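Long-range contacts in pentafunctional AROM polypeptide (Schizosaccharomyces pombe, PDB 5SWV), which catalyses five steps of the shikimate pathway, the crystallised portion comprising its 3-dehydroquinate dehydratase and shikimate dehydrogenase domains: residues A[20-26]-A[64-68]; A[167-173]-A[197-203]; A[258-262]-A[285-289]; A[320-326]-A[345-351]; A[435-441]-A[464-469]. One frame throughout, in Å; residues are numbered along the deposited sequence.

Contact 1: A[20-26]-A[64-68]; sequences PRIEDAL and QISLL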
# COMPACT_ATOMS: atom_id res chain seq x y z
N PRO A 20 2.44 17.52 14.75
CA PRO A 20 1.94 17.57 16.12
C PRO A 20 0.59 16.90 16.33
O PRO A 20 0.28 16.56 17.46
CB PRO A 20 1.78 19.07 16.39
CG PRO A 20 2.34 19.77 15.22
CD PRO A 20 2.34 18.82 14.08
N ARG A 21 -0.21 16.76 15.27
CA ARG A 21 -1.54 16.12 15.34
C ARG A 21 -1.81 15.26 14.09
O ARG A 21 -1.49 15.67 12.98
CB ARG A 21 -2.63 17.19 15.40
CG ARG A 21 -2.61 18.09 16.62
CD ARG A 21 -3.05 17.31 17.86
NE ARG A 21 -4.47 16.95 17.79
CZ ARG A 21 -5.48 17.65 18.33
NH1 ARG A 21 -5.29 18.78 19.03
NH2 ARG A 21 -6.71 17.19 18.17
N ILE A 22 -2.41 14.09 14.27
CA ILE A 22 -2.74 13.23 13.13
C ILE A 22 -3.79 13.91 12.22
O ILE A 22 -3.77 13.71 11.00
CB ILE A 22 -3.14 11.79 13.56
CG1 ILE A 22 -1.91 10.88 13.65
CG2 ILE A 22 -4.06 11.09 12.56
CD1 ILE A 22 -0.89 11.30 14.67
N GLU A 23 -4.65 14.73 12.80
CA GLU A 23 -5.62 15.53 12.03
C GLU A 23 -4.93 16.36 10.94
O GLU A 23 -5.47 16.51 9.84
CB GLU A 23 -6.42 16.49 12.93
CG GLU A 23 -7.42 15.83 13.87
CD GLU A 23 -6.85 15.45 15.24
OE1 GLU A 23 -5.61 15.42 15.44
OE2 GLU A 23 -7.66 15.16 16.13
N ASP A 24 -3.74 16.88 11.25
CA ASP A 24 -2.94 17.69 10.32
C ASP A 24 -2.42 16.85 9.15
O ASP A 24 -2.16 17.38 8.08
CB ASP A 24 -1.75 18.36 11.03
CG ASP A 24 -2.16 19.21 12.23
OD1 ASP A 24 -3.34 19.61 12.30
OD2 ASP A 24 -1.30 19.47 13.09
N ALA A 25 -2.22 15.56 9.39
CA ALA A 25 -1.73 14.65 8.36
C ALA A 25 -2.80 14.21 7.37
O ALA A 25 -2.48 13.94 6.21
CB ALA A 25 -1.13 13.43 9.02
N LEU A 26 -4.06 14.15 7.83
CA LEU A 26 -5.12 13.45 7.10
C LEU A 26 -5.40 13.97 5.69
O LEU A 26 -5.48 13.18 4.77
CB LEU A 26 -6.42 13.39 7.88
CG LEU A 26 -6.45 12.57 9.17
CD1 LEU A 26 -7.87 12.56 9.73
CD2 LEU A 26 -5.93 11.14 8.98
N GLN A 64 -5.18 9.37 18.80
CA GLN A 64 -4.36 9.69 17.65
C GLN A 64 -4.02 8.46 16.82
O GLN A 64 -4.20 8.47 15.61
CB GLN A 64 -3.08 10.38 18.10
CG GLN A 64 -3.31 11.74 18.73
CD GLN A 64 -3.49 12.81 17.70
OE1 GLN A 64 -2.52 13.28 17.12
NE2 GLN A 64 -4.73 13.19 17.44
N ILE A 65 -3.53 7.41 17.47
CA ILE A 65 -3.14 6.19 16.76
C ILE A 65 -4.32 5.55 16.03
O ILE A 65 -4.16 5.09 14.90
CB ILE A 65 -2.50 5.14 17.71
CG1 ILE A 65 -1.18 5.67 18.31
CG2 ILE A 65 -2.23 3.81 16.98
CD1 ILE A 65 -0.18 6.21 17.31
N SER A 66 -5.48 5.51 16.67
CA SER A 66 -6.66 4.92 16.01
C SER A 66 -7.16 5.82 14.89
O SER A 66 -7.52 5.32 13.83
CB SER A 66 -7.78 4.54 17.01
OG SER A 66 -7.98 5.54 17.97
N LEU A 67 -7.13 7.14 15.10
CA LEU A 67 -7.51 8.10 14.05
C LEU A 67 -6.71 7.86 12.76
O LEU A 67 -7.25 7.97 11.66
CB LEU A 67 -7.33 9.55 14.54
CG LEU A 67 -7.77 10.70 13.64
CD1 LEU A 67 -9.26 10.64 13.31
CD2 LEU A 67 -7.45 12.04 14.29
N LEU A 68 -5.44 7.51 12.91
CA LEU A 68 -4.57 7.22 11.78
C LEU A 68 -4.93 5.87 11.15
O LEU A 68 -5.05 5.75 9.91
CB LEU A 68 -3.10 7.24 12.22
CG LEU A 68 -2.05 6.76 11.23
CD1 LEU A 68 -1.99 7.70 10.05
CD2 LEU A 68 -0.70 6.63 11.91

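Contact 2: A[167-173]-A[197-203]; sequences VIKLVGM and PLILFNM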
# COMPACT_ATOMS: atom_id res chain seq x y z
N VAL A 167 14.13 -6.51 15.63
CA VAL A 167 14.94 -5.72 14.70
C VAL A 167 15.91 -4.90 15.53
O VAL A 167 15.58 -4.52 16.66
CB VAL A 167 14.07 -4.74 13.88
CG1 VAL A 167 14.94 -3.93 12.89
CG2 VAL A 167 12.95 -5.49 13.16
N ILE A 168 17.10 -4.63 15.00
CA ILE A 168 18.06 -3.76 15.68
C ILE A 168 18.33 -2.58 14.78
O ILE A 168 18.52 -2.73 13.59
CB ILE A 168 19.36 -4.47 16.04
CG1 ILE A 168 19.08 -5.63 17.00
CG2 ILE A 168 20.34 -3.50 16.68
CD1 ILE A 168 20.29 -6.47 17.38
N LYS A 169 18.31 -1.38 15.37
CA LYS A 169 18.55 -0.15 14.64
C LYS A 169 19.73 0.56 15.29
O LYS A 169 19.67 0.92 16.46
CB LYS A 169 17.30 0.70 14.69
CG LYS A 169 17.38 2.01 13.94
CD LYS A 169 16.12 2.82 14.22
CE LYS A 169 16.41 4.31 14.22
NZ LYS A 169 16.11 4.93 12.90
N LEU A 170 20.80 0.74 14.53
CA LEU A 170 22.00 1.43 15.01
C LEU A 170 22.27 2.59 14.08
O LEU A 170 22.37 2.38 12.87
CB LEU A 170 23.20 0.49 15.02
CG LEU A 170 23.03 -0.79 15.82
CD1 LEU A 170 24.28 -1.65 15.67
CD2 LEU A 170 22.75 -0.51 17.30
N VAL A 171 22.37 3.79 14.64
CA VAL A 171 22.57 4.99 13.83
C VAL A 171 23.72 5.84 14.34
O VAL A 171 23.65 6.36 15.44
CB VAL A 171 21.31 5.87 13.79
CG1 VAL A 171 21.55 7.05 12.86
CG2 VAL A 171 20.11 5.04 13.35
N GLY A 172 24.75 6.00 13.53
CA GLY A 172 25.89 6.83 13.88
C GLY A 172 25.71 8.25 13.38
O GLY A 172 24.71 8.55 12.72
N MET A 173 26.66 9.11 13.72
CA MET A 173 26.78 10.42 13.10
C MET A 173 28.05 10.39 12.27
O MET A 173 29.12 10.02 12.78
CB MET A 173 26.86 11.52 14.16
CG MET A 173 27.05 12.94 13.61
SD MET A 173 25.62 13.62 12.73
CE MET A 173 24.46 13.91 14.07
N PRO A 197 17.28 -9.01 11.88
CA PRO A 197 17.43 -7.99 10.83
C PRO A 197 17.91 -6.66 11.38
O PRO A 197 17.63 -6.31 12.53
CB PRO A 197 16.03 -7.87 10.23
CG PRO A 197 15.12 -8.52 11.21
CD PRO A 197 15.92 -9.54 11.95
N LEU A 198 18.63 -5.91 10.54
CA LEU A 198 19.38 -4.74 10.97
C LEU A 198 19.09 -3.48 10.13
O LEU A 198 19.28 -3.49 8.92
CB LEU A 198 20.87 -5.06 10.92
CG LEU A 198 21.85 -3.98 11.42
CD1 LEU A 198 21.87 -3.89 12.94
CD2 LEU A 198 23.24 -4.26 10.89
N ILE A 199 18.66 -2.41 10.79
CA ILE A 199 18.64 -1.05 10.22
C ILE A 199 19.93 -0.37 10.66
O ILE A 199 20.22 -0.30 11.85
CB ILE A 199 17.44 -0.22 10.72
CG1 ILE A 199 16.12 -0.98 10.56
CG2 ILE A 199 17.35 1.10 9.96
CD1 ILE A 199 14.94 -0.28 11.20
N LEU A 200 20.68 0.17 9.72
CA LEU A 200 22.03 0.66 9.98
C LEU A 200 22.43 1.76 9.01
O LEU A 200 22.47 1.55 7.81
CB LEU A 200 22.99 -0.51 9.88
CG LEU A 200 24.48 -0.25 10.07
CD1 LEU A 200 24.76 0.19 11.50
CD2 LEU A 200 25.29 -1.49 9.71
N PHE A 201 22.73 2.94 9.55
CA PHE A 201 23.16 4.09 8.76
C PHE A 201 23.75 5.17 9.65
O PHE A 201 23.76 5.04 10.86
CB PHE A 201 22.00 4.67 7.95
CG PHE A 201 20.85 5.15 8.77
CD1 PHE A 201 19.87 4.26 9.20
CD2 PHE A 201 20.71 6.49 9.08
CE1 PHE A 201 18.78 4.70 9.95
CE2 PHE A 201 19.61 6.95 9.82
CZ PHE A 201 18.66 6.05 10.27
N ASN A 202 24.26 6.22 9.01
CA ASN A 202 24.75 7.40 9.69
C ASN A 202 23.86 8.56 9.33
O ASN A 202 23.58 8.79 8.14
CB ASN A 202 26.17 7.73 9.26
CG ASN A 202 27.17 6.65 9.63
OD1 ASN A 202 27.20 6.18 10.77
ND2 ASN A 202 27.99 6.24 8.67
N MET A 203 23.40 9.27 10.36
CA MET A 203 22.75 10.55 10.14
C MET A 203 23.80 11.63 9.90
O MET A 203 25.01 11.36 9.98
CB MET A 203 21.80 10.88 11.29
CG MET A 203 22.42 11.13 12.66
SD MET A 203 21.22 11.38 14.01
CE MET A 203 19.93 10.20 13.65

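Contact 3: A[258-262]-A[285-289]; sequences GKPIK and AFETD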
# COMPACT_ATOMS: atom_id res chain seq x y z
N GLY A 258 -1.15 -5.96 -26.57
CA GLY A 258 -2.56 -5.99 -26.97
C GLY A 258 -2.75 -5.37 -28.34
O GLY A 258 -1.77 -5.01 -29.01
N LYS A 259 -4.01 -5.24 -28.76
CA LYS A 259 -4.36 -4.71 -30.08
C LYS A 259 -5.87 -4.44 -30.18
O LYS A 259 -6.66 -5.36 -29.99
CB LYS A 259 -3.96 -5.71 -31.16
CG LYS A 259 -3.95 -5.14 -32.57
CD LYS A 259 -3.76 -6.25 -33.60
CE LYS A 259 -4.00 -5.80 -35.04
NZ LYS A 259 -2.80 -5.09 -35.56
N PRO A 260 -6.28 -3.19 -30.48
CA PRO A 260 -5.50 -1.95 -30.65
C PRO A 260 -5.10 -1.32 -29.30
O PRO A 260 -5.87 -1.35 -28.35
CB PRO A 260 -6.46 -1.04 -31.41
CG PRO A 260 -7.83 -1.50 -30.99
CD PRO A 260 -7.72 -2.98 -30.73
N ILE A 261 -3.89 -0.76 -29.24
CA ILE A 261 -3.41 -0.03 -28.06
C ILE A 261 -2.90 1.39 -28.35
O ILE A 261 -2.71 2.17 -27.43
CB ILE A 261 -2.38 -0.85 -27.26
CG1 ILE A 261 -1.19 -1.25 -28.14
CG2 ILE A 261 -3.04 -2.12 -26.72
CD1 ILE A 261 -0.14 -2.05 -27.39
N LYS A 262 -2.68 1.71 -29.63
CA LYS A 262 -2.60 3.08 -30.14
C LYS A 262 -2.98 4.16 -29.11
O LYS A 262 -2.14 4.95 -28.72
CB LYS A 262 -3.52 3.16 -31.39
CG LYS A 262 -3.57 4.49 -32.18
CD LYS A 262 -4.56 4.40 -33.36
CE LYS A 262 -4.93 5.75 -34.00
NZ LYS A 262 -4.11 6.20 -35.16
N ALA A 285 3.69 1.30 -25.32
CA ALA A 285 2.84 0.45 -26.13
C ALA A 285 3.69 -0.40 -27.10
O ALA A 285 4.62 0.12 -27.72
CB ALA A 285 1.83 1.29 -26.90
N PHE A 286 3.41 -1.69 -27.17
CA PHE A 286 4.08 -2.60 -28.11
C PHE A 286 3.02 -3.50 -28.74
O PHE A 286 2.83 -4.66 -28.36
CB PHE A 286 5.17 -3.41 -27.40
CG PHE A 286 6.08 -4.12 -28.35
CD1 PHE A 286 7.15 -3.45 -28.96
CD2 PHE A 286 5.88 -5.46 -28.66
CE1 PHE A 286 8.00 -4.11 -29.85
CE2 PHE A 286 6.72 -6.12 -29.54
CZ PHE A 286 7.78 -5.45 -30.14
N GLU A 287 2.33 -2.93 -29.73
CA GLU A 287 1.22 -3.60 -30.41
C GLU A 287 1.73 -4.74 -31.28
O GLU A 287 2.70 -4.56 -32.00
CB GLU A 287 0.47 -2.59 -31.27
CG GLU A 287 -0.92 -3.05 -31.64
CD GLU A 287 -1.66 -2.04 -32.49
OE1 GLU A 287 -2.22 -1.06 -31.93
OE2 GLU A 287 -1.68 -2.26 -33.72
N THR A 288 1.11 -5.91 -31.20
CA THR A 288 1.49 -7.02 -32.08
C THR A 288 0.29 -7.76 -32.65
O THR A 288 -0.78 -7.77 -32.05
CB THR A 288 2.39 -8.05 -31.37
OG1 THR A 288 1.66 -8.64 -30.29
CG2 THR A 288 3.67 -7.40 -30.88
N ASP A 289 0.52 -8.38 -33.81
CA ASP A 289 -0.51 -9.09 -34.57
C ASP A 289 -0.80 -10.47 -34.00
O ASP A 289 -1.95 -10.94 -34.04
CB ASP A 289 -0.11 -9.20 -36.05
CG ASP A 289 -0.23 -7.88 -36.80
OD1 ASP A 289 -1.02 -7.00 -36.39
OD2 ASP A 289 0.47 -7.71 -37.81
O HOH W 1 1.17 -6.96 -28.21

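Contact 4: A[320-326]-A[345-351]; sequences MDELSDE and LVLRGDN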
# COMPACT_ATOMS: atom_id res chain seq x y z
N MET A 320 3.88 -18.01 -18.84
CA MET A 320 4.10 -17.80 -17.42
C MET A 320 4.52 -19.10 -16.78
O MET A 320 4.01 -20.17 -17.12
CB MET A 320 2.82 -17.31 -16.74
CG MET A 320 2.23 -16.00 -17.27
SD MET A 320 3.31 -14.55 -17.15
CE MET A 320 4.01 -14.58 -18.79
N ASP A 321 5.46 -19.00 -15.85
CA ASP A 321 5.90 -20.11 -14.99
C ASP A 321 5.07 -20.21 -13.69
O ASP A 321 4.97 -21.27 -13.09
CB ASP A 321 7.38 -19.92 -14.62
CG ASP A 321 8.29 -19.79 -15.84
OD1 ASP A 321 8.51 -20.81 -16.51
OD2 ASP A 321 8.80 -18.68 -16.15
N GLU A 322 4.53 -19.06 -13.26
CA GLU A 322 3.76 -18.91 -12.03
C GLU A 322 2.54 -18.05 -12.32
O GLU A 322 2.59 -17.20 -13.20
CB GLU A 322 4.56 -18.13 -11.00
CG GLU A 322 5.62 -18.90 -10.26
CD GLU A 322 6.38 -18.01 -9.28
OE1 GLU A 322 5.85 -16.95 -8.85
OE2 GLU A 322 7.53 -18.38 -8.94
N LEU A 323 1.49 -18.24 -11.53
CA LEU A 323 0.34 -17.35 -11.53
C LEU A 323 -0.01 -16.94 -10.11
O LEU A 323 0.21 -17.70 -9.19
CB LEU A 323 -0.86 -18.05 -12.14
CG LEU A 323 -0.73 -18.40 -13.62
CD1 LEU A 323 -1.83 -19.36 -14.06
CD2 LEU A 323 -0.74 -17.13 -14.45
N SER A 324 -0.56 -15.75 -9.94
CA SER A 324 -1.11 -15.36 -8.65
C SER A 324 -2.44 -16.07 -8.49
O SER A 324 -3.02 -16.53 -9.47
CB SER A 324 -1.33 -13.86 -8.56
OG SER A 324 -2.49 -13.47 -9.27
N ASP A 325 -2.93 -16.13 -7.26
CA ASP A 325 -4.21 -16.78 -7.00
C ASP A 325 -5.31 -16.19 -7.88
O ASP A 325 -6.07 -16.92 -8.48
CB ASP A 325 -4.61 -16.66 -5.52
CG ASP A 325 -3.69 -17.45 -4.57
OD1 ASP A 325 -3.04 -18.44 -4.98
OD2 ASP A 325 -3.64 -17.08 -3.37
N GLU A 326 -5.34 -14.86 -7.99
CA GLU A 326 -6.42 -14.20 -8.72
C GLU A 326 -6.31 -14.50 -10.20
O GLU A 326 -7.32 -14.75 -10.85
CB GLU A 326 -6.45 -12.69 -8.49
CG GLU A 326 -6.91 -12.26 -7.10
CD GLU A 326 -5.85 -12.40 -6.00
OE1 GLU A 326 -4.65 -12.66 -6.31
OE2 GLU A 326 -6.25 -12.28 -4.81
N LEU A 345 15.26 -16.80 -15.32
CA LEU A 345 14.10 -15.93 -15.44
C LEU A 345 12.83 -16.71 -15.10
O LEU A 345 12.57 -17.76 -15.67
CB LEU A 345 13.99 -15.36 -16.86
CG LEU A 345 12.84 -14.37 -17.11
CD1 LEU A 345 12.94 -13.17 -16.17
CD2 LEU A 345 12.82 -13.93 -18.56
N VAL A 346 12.03 -16.17 -14.19
CA VAL A 346 10.70 -16.72 -13.87
C VAL A 346 9.68 -15.64 -14.19
O VAL A 346 9.83 -14.50 -13.77
CB VAL A 346 10.62 -17.11 -12.38
CG1 VAL A 346 9.19 -17.33 -11.91
CG2 VAL A 346 11.49 -18.34 -12.12
N LEU A 347 8.66 -16.00 -14.96
CA LEU A 347 7.61 -15.06 -15.30
C LEU A 347 6.35 -15.36 -14.49
O LEU A 347 5.85 -16.50 -14.49
CB LEU A 347 7.32 -15.10 -16.79
CG LEU A 347 8.50 -14.70 -17.68
CD1 LEU A 347 8.30 -15.22 -19.11
CD2 LEU A 347 8.74 -13.18 -17.66
N ARG A 348 5.86 -14.34 -13.79
CA ARG A 348 4.68 -14.47 -12.96
C ARG A 348 3.57 -13.63 -13.57
O ARG A 348 3.74 -12.45 -13.78
CB ARG A 348 5.01 -13.98 -11.55
CG ARG A 348 3.90 -14.16 -10.54
CD ARG A 348 4.26 -13.49 -9.23
NE ARG A 348 3.16 -13.53 -8.27
CZ ARG A 348 2.81 -14.61 -7.57
NH1 ARG A 348 3.44 -15.77 -7.72
NH2 ARG A 348 1.78 -14.53 -6.72
N GLY A 349 2.44 -14.26 -13.86
CA GLY A 349 1.25 -13.55 -14.30
C GLY A 349 0.39 -13.20 -13.11
O GLY A 349 0.13 -14.05 -12.27
N ASP A 350 -0.02 -11.94 -13.00
CA ASP A 350 -1.01 -11.53 -12.03
C ASP A 350 -2.12 -10.81 -12.79
O ASP A 350 -2.03 -10.59 -14.01
CB ASP A 350 -0.39 -10.63 -10.95
CG ASP A 350 -1.16 -10.65 -9.60
OD1 ASP A 350 -2.39 -10.90 -9.58
OD2 ASP A 350 -0.54 -10.40 -8.55
N ASN A 351 -3.17 -10.46 -12.06
CA ASN A 351 -4.35 -9.83 -12.59
C ASN A 351 -4.80 -8.78 -11.61
O ASN A 351 -5.29 -9.10 -10.53
CB ASN A 351 -5.42 -10.91 -12.75
CG ASN A 351 -6.57 -10.45 -13.60
OD1 ASN A 351 -7.17 -9.41 -13.36
ND2 ASN A 351 -6.88 -11.23 -14.61

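Contact 5: A[435-441]-A[464-469]; sequences LSSVTLS and LLANKA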
# COMPACT_ATOMS: atom_id res chain seq x y z
N LEU A 435 -36.88 -7.09 -1.02
CA LEU A 435 -36.02 -5.97 -1.48
C LEU A 435 -36.34 -4.59 -0.92
O LEU A 435 -35.46 -3.72 -0.89
CB LEU A 435 -36.07 -5.84 -3.01
CG LEU A 435 -35.51 -6.96 -3.89
CD1 LEU A 435 -35.68 -6.57 -5.35
CD2 LEU A 435 -34.04 -7.25 -3.58
N SER A 436 -37.60 -4.37 -0.55
CA SER A 436 -38.06 -3.10 0.03
C SER A 436 -37.23 -2.68 1.24
O SER A 436 -36.83 -1.51 1.36
CB SER A 436 -39.54 -3.18 0.41
OG SER A 436 -39.80 -4.33 1.21
N SER A 437 -36.95 -3.65 2.11
CA SER A 437 -36.14 -3.44 3.31
C SER A 437 -34.62 -3.64 3.11
O SER A 437 -33.88 -3.72 4.09
CB SER A 437 -36.64 -4.36 4.43
OG SER A 437 -36.45 -5.72 4.08
N VAL A 438 -34.15 -3.68 1.85
CA VAL A 438 -32.71 -3.85 1.56
C VAL A 438 -32.00 -2.51 1.35
O VAL A 438 -32.10 -1.88 0.29
CB VAL A 438 -32.48 -4.77 0.34
CG1 VAL A 438 -30.99 -4.89 0.02
CG2 VAL A 438 -33.06 -6.14 0.62
N THR A 439 -31.28 -2.09 2.39
CA THR A 439 -30.47 -0.89 2.37
C THR A 439 -29.06 -1.23 1.87
O THR A 439 -28.35 -2.01 2.50
CB THR A 439 -30.40 -0.27 3.78
OG1 THR A 439 -31.74 -0.15 4.28
CG2 THR A 439 -29.71 1.09 3.77
N LEU A 440 -28.67 -0.64 0.75
CA LEU A 440 -27.38 -0.94 0.11
C LEU A 440 -26.28 0.00 0.57
O LEU A 440 -26.53 1.19 0.81
CB LEU A 440 -27.52 -0.84 -1.41
CG LEU A 440 -28.55 -1.76 -2.05
CD1 LEU A 440 -28.84 -1.32 -3.47
CD2 LEU A 440 -28.06 -3.20 -2.00
N SER A 441 -25.07 -0.53 0.71
CA SER A 441 -23.88 0.25 1.03
C SER A 441 -22.87 0.36 -0.13
O SER A 441 -21.96 1.19 -0.07
CB SER A 441 -23.19 -0.36 2.25
OG SER A 441 -24.02 -0.24 3.40
N LEU A 464 -33.98 0.16 -5.87
CA LEU A 464 -32.92 -0.26 -4.92
C LEU A 464 -32.00 0.87 -4.51
O LEU A 464 -31.65 0.98 -3.33
CB LEU A 464 -32.07 -1.37 -5.54
CG LEU A 464 -32.77 -2.72 -5.75
CD1 LEU A 464 -32.03 -3.57 -6.79
CD2 LEU A 464 -32.90 -3.46 -4.42
N LEU A 465 -31.61 1.70 -5.47
CA LEU A 465 -30.74 2.85 -5.19
C LEU A 465 -31.35 3.86 -4.23
O LEU A 465 -30.61 4.56 -3.54
CB LEU A 465 -30.31 3.55 -6.49
CG LEU A 465 -29.39 2.77 -7.43
CD1 LEU A 465 -29.13 3.55 -8.71
CD2 LEU A 465 -28.08 2.42 -6.74
N ALA A 466 -32.69 3.94 -4.19
CA ALA A 466 -33.41 4.77 -3.21
C ALA A 466 -33.03 4.38 -1.79
O ALA A 466 -32.81 5.24 -0.93
CB ALA A 466 -34.92 4.66 -3.39
N ASN A 467 -32.94 3.08 -1.55
CA ASN A 467 -32.68 2.58 -0.22
C ASN A 467 -31.18 2.51 0.02
O ASN A 467 -30.51 1.57 -0.44
CB ASN A 467 -33.38 1.24 -0.02
CG ASN A 467 -33.75 0.98 1.42
OD1 ASN A 467 -34.19 -0.12 1.76
ND2 ASN A 467 -33.59 1.98 2.28
N LYS A 468 -30.65 3.49 0.74
CA LYS A 468 -29.23 3.83 0.71
C LYS A 468 -28.64 4.12 2.09
O LYS A 468 -29.15 4.95 2.83
CB LYS A 468 -29.07 5.06 -0.18
CG LYS A 468 -27.65 5.33 -0.66
CD LYS A 468 -26.88 6.28 0.23
CE LYS A 468 -26.95 7.72 -0.24
NZ LYS A 468 -25.91 8.47 0.51
N ALA A 469 -27.54 3.45 2.42
CA ALA A 469 -26.87 3.65 3.71
C ALA A 469 -26.01 4.90 3.68
O ALA A 469 -25.49 5.29 2.63
CB ALA A 469 -26.00 2.45 4.06

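Contact 1: A[20-26]-A[64-68]
Q64 reaches from helix 58-69 to the short helical turn around I22 and E23, and the contact so made joins two elements outside the strands of the type I dehydroquinase domain, an eight-stranded beta/alpha barrel. Both ends of the Q64 amide are used, after a bend at chi2 (-81°) that brings it beside the backbone of the turn. Its OE1 accepts a hydrogen bond from I22 N at 3.0 Å, with the donor tilted from the carbonyl plane. Its NE2 gives a nearly straight bond (170°) to E23 OE1 at 3.1 Å, the acceptor lying in the amide plane, so the rotation of the amide is fixed. R21 NE reaches the same E23 OE1 from the other face of the carboxylate, and R21 NH2 completes a side-on salt bridge to E23 OE2. A turn later, L67 lays CD2 against E23 CD at 3.6 Å while its CD1 meets L26 CD1 at 4.3 Å. L68, which also packs on V41 and I76 of two barrel strands, closes the buried side. There I22 CG2, the branch lying trans to its own backbone N, approaches L67 CG at 3.9 Å and L68 CB at 4.0 Å.

Contact 2: A[167-173]-A[197-203]
I168 to M173 and L198 to M203 pair residue for residue as neighbouring parallel strands, whose short axes are inclined at 27°. Backbone hydrogen bonds begin with I168 N to P197 O at 3.0 Å and continue through I199 N to I168 O and L170 N to I199 O. The next, F201 N to L170 O, is weak at 3.4 Å, but G172 N to F201 O and M203 N to G172 O restore the pattern. The intervening helix 177-193 makes this a beta-alpha-beta unit of the dehydroquinase barrel, and it covers the side carrying L198, L200 and N202. There L200 CD1 packs on L170 CB at 3.9 Å. N202 OD1 accepts from W148 NE1, and its ND2 donates to N180 OD1. On the other side F201 holds CG between backbone N and carbonyl carbon (chi1 60°), which sets its ring beside V171; V171 CG2 makes a CH-pi contact, 3.9 Å from the F201 centroid. K169 NZ comes to the ring's edge, 3.8 Å from F201 CZ, while M203 CE packs on V171 CG1 at 3.6 Å.

Contact 3: A[258-262]-A[285-289]
E287 carries its CG trans to the backbone N (chi1 -161°) and stays extended beyond it, which takes its carboxylate across to K259 and I261; K259 is likewise extended until a bend at its last torsion turns NZ toward D289. The two loops follow strands 253-257 and 282-285, adjacent parallel strands of the shikimate dehydrogenase substrate-binding domain. In relatives, the chain just past the first of these loops contributes to the shikimate pocket. A salt-bridge network spans the exposed side: K259 NZ meets D289 OD1 at 2.7 Å, nearly along the C-O axis, and E287 OE2 at a longer 3.6 Å. The other oxygen of the glutamate is spent on the backbone, since I261 N donates to E287 OE1 at 3.2 Å in an almost straight bond (172°), from the anti side and tilted out of the carboxylate plane. That N-H directly follows P260, which is itself preceded by a cis peptide bond. Beneath the polar layer I261 is buried, its CG1 set between backbone N and carbonyl carbon (chi1 57°). From there CG1 slides past E287 CB at 3.8 Å, and the terminal CD1 packs on A285 CB at 3.9 Å. Where the backbones come nearest, a water accepts from G258 N at 3.0 Å and donates to F286 O and to T288 OG1, a hydroxyl also hydrogen-bonded to T290 O.

Contact 4: A[320-326]-A[345-351]
The guanidinium of R348 has one face over the L323-S324 peptide, with L323 C and S324 N offset toward its rim, and E322 OE1 at its edge. R348 NH1 donates in its own plane to that oxygen at 2.9 Å, forming a salt bridge in which the carboxylate stands almost perpendicular to the guanidinium (80°). The D350 carboxylate is approached differently: S324 OG donates to D350 OD1 at 2.6 Å from well above the plane, while N351 N binds the same atom on the anti side. Two donors thus grip one buried carboxylate oxygen. At the other end D321 OD2 offers its anti lone pair to L347 N at 2.9 Å, a side chain standing in for a strand partner. L347 O in turn accepts from both D321 N and E322 N. Regular parallel pairing follows, with G349 N to E322 O at 3.0 Å and S324 N to G349 O. M320, bent at chi2 and chi3, brings SD near G349 N and packs CE on L347 CB. Strand 322-323 thereby edges the mixed sheet of the shikimate dehydrogenase substrate-binding domain beside strand 345-350, whose other flank pairs with the antiparallel strand 335-340. Both strands lead to helices: S324 OG caps A327 N of helix 325-330, and N351, bound also to A332 O, caps D353 N of helix 353-364.

Contact 5: A[435-441]-A[464-469]
L440 and N467 are tied by the first of two backbone hydrogen bonds, L440 N to N467 O, 3.1 Å long and nearly straight (175°). The second, A469 N to L440 O at 3.0 Å, makes with it a single parallel bridge between L440 and K468. The place is the start of strand 440-445 in a six-stranded parallel sheet whose 3-2-1-4-5-6 order is that of a Rossmann fold, as in the nucleotide-binding domain of other shikimate dehydrogenases. Helix 455-466 leads back from strand 440-445 and ends within 464-469, so the bridge joins the start of that strand to the two-residue strand 468-469 just after the helix. N467 turns its side chain toward the 436-439 backbone, its CB 3.4 Å from V438 O. T439 places CG2 trans to its backbone N, and this methyl lies 3.5 Å from A469 N. K468 NZ is hydrogen-bonded to E494 O, outside the contact. On the buried side L440 CD1 rests under the helix end, 3.8 Å from L464 CB and close to L464 O. Farther out, the last turns of helices 432-436 and 455-466 touch through one methyl from each, L435 CD2 and L464 CD2, 4.0 Å apart.

Overall arrangement
The five contacts follow one another along the chain and none touches another. Contacts 1 and 2 belong to the dehydroquinase barrel, their centres about 27 Å apart: contact 2 is strand pairing in its buried wall, contact 1 helix packing outside it, tied by side-chain polar bonds. Contacts 3 and 4, centres about 21 Å apart, lie at different edges of the same mixed sheet of the dehydrogenase. Contact 3 is loop against loop, largely exposed and rich in charge; contact 4 combines strand pairing with carboxylates that replace or extend it. Contact 5, at the start of a strand of the Rossmann-like sheet, has two backbone bonds and leucine packing, closer in chemistry to contact 2 but less deeply buried.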